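Local coordinates for hypothetical signal peptide protein (Sinorhizobium meliloti, PDB 3PJY) that is of unknown function but belongs to the DUF192 family and has been suggested to be a transcription regulator, at residues P69-F74 against H85-P90. Sequence-based numbering, arbitrary orientation.
Sequences PLDMLF and HENAVP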
ATOM      1  N   PRO B  69      15.600 -13.644   9.592  1.00 17.83           N
ATOM      2  CA  PRO B  69      16.547 -12.961   8.727  1.00 18.87           C
ATOM      3  C   PRO B  69      15.890 -11.689   8.165  1.00 17.47           C
ATOM      4  O   PRO B  69      14.693 -11.708   7.841  1.00 17.87           O
ATOM      5  CB  PRO B  69      16.831 -13.972   7.628  1.00 22.24           C
ATOM      6  CG  PRO B  69      15.693 -14.861   7.629  1.00 24.44           C
ATOM      7  CD  PRO B  69      15.117 -14.904   9.012  1.00 22.22           C
ATOM      8  N   LEU B  70      16.656 -10.623   8.081  1.00 17.41           N
ATOM      9  CA  LEU B  70      16.099  -9.276   7.737  1.00 16.48           C
ATOM     10  C   LEU B  70      16.885  -8.605   6.625  1.00 18.03           C
ATOM     11  O   LEU B  70      18.095  -8.777   6.519  1.00 19.27           O
ATOM     12  CB  LEU B  70      16.094  -8.343   8.957  1.00 17.33           C
ATOM     13  CG  LEU B  70      15.271  -8.808  10.145  1.00 16.73           C
ATOM     14  CD1 LEU B  70      15.457  -7.814  11.338  1.00 17.21           C
ATOM     15  CD2 LEU B  70      13.764  -8.963   9.776  1.00 17.71           C
ATOM     16  N   ASP B  71      16.187  -7.778   5.850  1.00 16.32           N
ATOM     17  CA  ASP B  71      16.795  -6.746   5.029  1.00 15.41           C
ATOM     18  C   ASP B  71      16.679  -5.404   5.784  1.00 14.94           C
ATOM     19  O   ASP B  71      15.646  -5.116   6.423  1.00 14.86           O
ATOM     20  CB  ASP B  71      16.064  -6.572   3.687  1.00 15.34           C
ATOM     21  CG  ASP B  71      16.262  -7.699   2.705  1.00 18.14           C
ATOM     22  OD1 ASP B  71      17.114  -8.605   2.931  1.00 19.61           O
ATOM     23  OD2 ASP B  71      15.546  -7.680   1.656  1.00 19.53           O
HETATM   24  N   MSE B  72      17.747  -4.614   5.762  1.00 15.28           N
HETATM   25  CA  MSE B  72      17.828  -3.320   6.432  1.00 15.53           C
HETATM   26  C   MSE B  72      17.967  -2.204   5.419  1.00 16.22           C
HETATM   27  O   MSE B  72      18.859  -2.267   4.551  1.00 16.86           O
HETATM   28  CB  MSE B  72      19.004  -3.268   7.434  1.00 15.40           C
HETATM   29  CG  MSE B  72      18.903  -4.233   8.502  1.00 18.77           C
HETATM   30 SE   MSE B  72      20.484  -3.986   9.592  0.75 21.28          SE
HETATM   31  CE  MSE B  72      20.024  -5.277  10.998  1.00 21.74           C
ATOM     32  N   LEU B  73      17.110  -1.192   5.483  1.00 15.46           N
ATOM     33  CA  LEU B  73      17.178  -0.047   4.590  1.00 13.11           C
ATOM     34  C   LEU B  73      17.458   1.196   5.458  1.00 14.35           C
ATOM     35  O   LEU B  73      16.717   1.467   6.384  1.00 14.51           O
ATOM     36  CB  LEU B  73      15.896   0.155   3.791  1.00 14.45           C
ATOM     37  CG  LEU B  73      15.429  -0.978   2.870  1.00 16.87           C
ATOM     38  CD1 LEU B  73      14.898  -2.196   3.626  1.00 19.84           C
ATOM     39  CD2 LEU B  73      14.305  -0.452   1.982  1.00 22.62           C
ATOM     40  N   PHE B  74      18.549   1.894   5.154  1.00 14.91           N
ATOM     41  CA  PHE B  74      18.995   3.105   5.870  1.00 15.78           C
ATOM     42  C   PHE B  74      18.498   4.306   5.114  1.00 17.03           C
ATOM     43  O   PHE B  74      18.812   4.447   3.940  1.00 16.73           O
ATOM     44  CB  PHE B  74      20.511   3.066   5.935  1.00 17.20           C
ATOM     45  CG  PHE B  74      21.036   1.957   6.822  1.00 15.72           C
ATOM     46  CD1 PHE B  74      21.203   2.166   8.184  1.00 18.30           C
ATOM     47  CD2 PHE B  74      21.368   0.742   6.312  1.00 19.24           C
ATOM     48  CE1 PHE B  74      21.682   1.174   8.998  1.00 19.12           C
ATOM     49  CE2 PHE B  74      21.827  -0.268   7.139  1.00 19.72           C
ATOM     50  CZ  PHE B  74      21.971  -0.041   8.496  1.00 21.09           C
ATOM     51  N   HIS B  85      21.280  -3.071   3.412  1.00 17.66           N
ATOM     52  CA  HIS B  85      21.984  -4.285   3.806  1.00 16.81           C
ATOM     53  C   HIS B  85      21.013  -5.432   3.751  1.00 17.21           C
ATOM     54  O   HIS B  85      20.192  -5.602   4.660  1.00 19.21           O
ATOM     55  CB  HIS B  85      22.570  -4.161   5.211  1.00 18.74           C
ATOM     56  CG  HIS B  85      23.429  -5.314   5.607  1.00 18.58           C
ATOM     57  ND1 HIS B  85      24.811  -5.244   5.557  1.00 26.24           N
ATOM     58  CD2 HIS B  85      23.130  -6.580   5.979  1.00 23.18           C
ATOM     59  CE1 HIS B  85      25.317  -6.414   5.920  1.00 26.07           C
ATOM     60  NE2 HIS B  85      24.327  -7.250   6.153  1.00 23.86           N
ATOM     61  N   GLU B  86      21.126  -6.252   2.707  1.00 18.66           N
ATOM     62  CA  GLU B  86      20.248  -7.394   2.552  1.00 18.64           C
ATOM     63  C   GLU B  86      20.772  -8.581   3.380  1.00 18.18           C
ATOM     64  O   GLU B  86      21.955  -8.701   3.613  1.00 20.16           O
ATOM     65  CB  GLU B  86      20.150  -7.787   1.071  1.00 20.12           C
ATOM     66  CG  GLU B  86      19.351  -6.773   0.287  1.00 23.34           C
ATOM     67  CD  GLU B  86      19.471  -6.947  -1.198  1.00 29.93           C
ATOM     68  OE1 GLU B  86      20.444  -6.463  -1.790  1.00 37.07           O
ATOM     69  OE2 GLU B  86      18.580  -7.571  -1.764  1.00 31.21           O
ATOM     70  N   ASN B  87      19.849  -9.421   3.821  1.00 19.41           N
ATOM     71  CA  ASN B  87      20.171 -10.703   4.431  1.00 20.30           C
ATOM     72  C   ASN B  87      21.090 -10.584   5.638  1.00 20.53           C
ATOM     73  O   ASN B  87      22.086 -11.311   5.746  1.00 21.29           O
ATOM     74  CB  ASN B  87      20.767 -11.665   3.396  1.00 21.82           C
ATOM     75  CG  ASN B  87      19.845 -11.880   2.228  1.00 24.62           C
ATOM     76  OD1 ASN B  87      18.739 -12.382   2.390  1.00 27.94           O
ATOM     77  ND2 ASN B  87      20.299 -11.496   1.027  1.00 29.59           N
ATOM     78  N   ALA B  88      20.724  -9.670   6.555  1.00 18.57           N
ATOM     79  CA  ALA B  88      21.353  -9.618   7.870  1.00 19.26           C
ATOM     80  C   ALA B  88      21.152 -10.990   8.522  1.00 21.01           C
ATOM     81  O   ALA B  88      20.170 -11.686   8.272  1.00 20.92           O
ATOM     82  CB  ALA B  88      20.763  -8.499   8.726  1.00 15.92           C
ATOM     83  N   VAL B  89      22.140 -11.404   9.313  1.00 20.39           N
ATOM     84  CA  VAL B  89      22.227 -12.780   9.798  1.00 19.85           C
ATOM     85  C   VAL B  89      21.619 -12.945  11.204  1.00 19.58           C
ATOM     86  O   VAL B  89      22.039 -12.283  12.134  1.00 19.63           O
ATOM     87  CB  VAL B  89      23.680 -13.211   9.863  1.00 22.91           C
ATOM     88  CG1 VAL B  89      23.805 -14.611  10.432  1.00 24.11           C
ATOM     89  CG2 VAL B  89      24.298 -13.140   8.469  1.00 24.45           C
ATOM     90  N   PRO B  90      20.621 -13.828  11.341  1.00 18.89           N
ATOM     91  CA  PRO B  90      20.020 -14.026  12.649  1.00 19.46           C
ATOM     92  C   PRO B  90      21.054 -14.299  13.750  1.00 20.04           C
ATOM     93  O   PRO B  90      22.059 -15.033  13.563  1.00 20.46           O
ATOM     94  CB  PRO B  90      19.127 -15.255  12.442  1.00 20.66           C
ATOM     95  CG  PRO B  90      18.700 -15.110  11.016  1.00 22.50           C
ATOM     96  CD  PRO B  90      19.939 -14.637  10.307  1.00 22.26           C
TER
HETATM   97  O   HOH W   1      16.281  -8.743  -0.707  1.00 21.23           O
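Met72 and His85 form an antiparallel hydrogen-bonded pair in the hairpin of strands 70-75 and 81-88, with Met72 N bonded to His85 O at 2.9 Å and His85 N to Met72 O at 2.8 Å. The next link, from Ala88 N to Leu70 O at 2.8 Å, is more bent. Between these links Asp71 lies alone on segment 69-74, against Glu86 and Asn87 on segment 85-90, and the extra residue is accommodated by Asn87, in a left-handed helical conformation (phi 57°, psi 49°) where the chain turns a corner.

Asp71 fastens that corner. Its CG stands anti to its own carbonyl carbon (chi1 -72°), which carries the carboxylate over to the second strand, where OD1 accepts Asn87 N at 3.0 Å, on the anti side and somewhat out of the carboxylate plane. Asp71 CG and OD1 also lie against the aliphatic CB and CG of Glu86. The two carboxylates are nearly perpendicular, and one water bridges them, donating to Asp71 OD2 at 2.7 Å and to Glu86 OE2 at 2.8 Å. Asp71 OD2 further accepts Val113 N, while Glu86 OE2 forms a salt bridge with Lys114.

On the face of Met72, His85 and Ala88, the extended selenomethionine chain of Met72 brings CE within 4.0 Å of Ala88 CB, and Ile96 of strand 96-97 touches all three side chains. His85 CB sits at the edge of the Phe74 ring. Near the end of the contact Pro69 CB meets Pro90 CG at 4.0 Å.

The buried Asp71 carboxylate thus ties the corner at Asn87 to strand 70-75 through one hydrogen bond, and the closeness of two like charges, Asp71 and Glu86, is probably eased by the bridging water, the Val113 amide and the positive charge of Lys114.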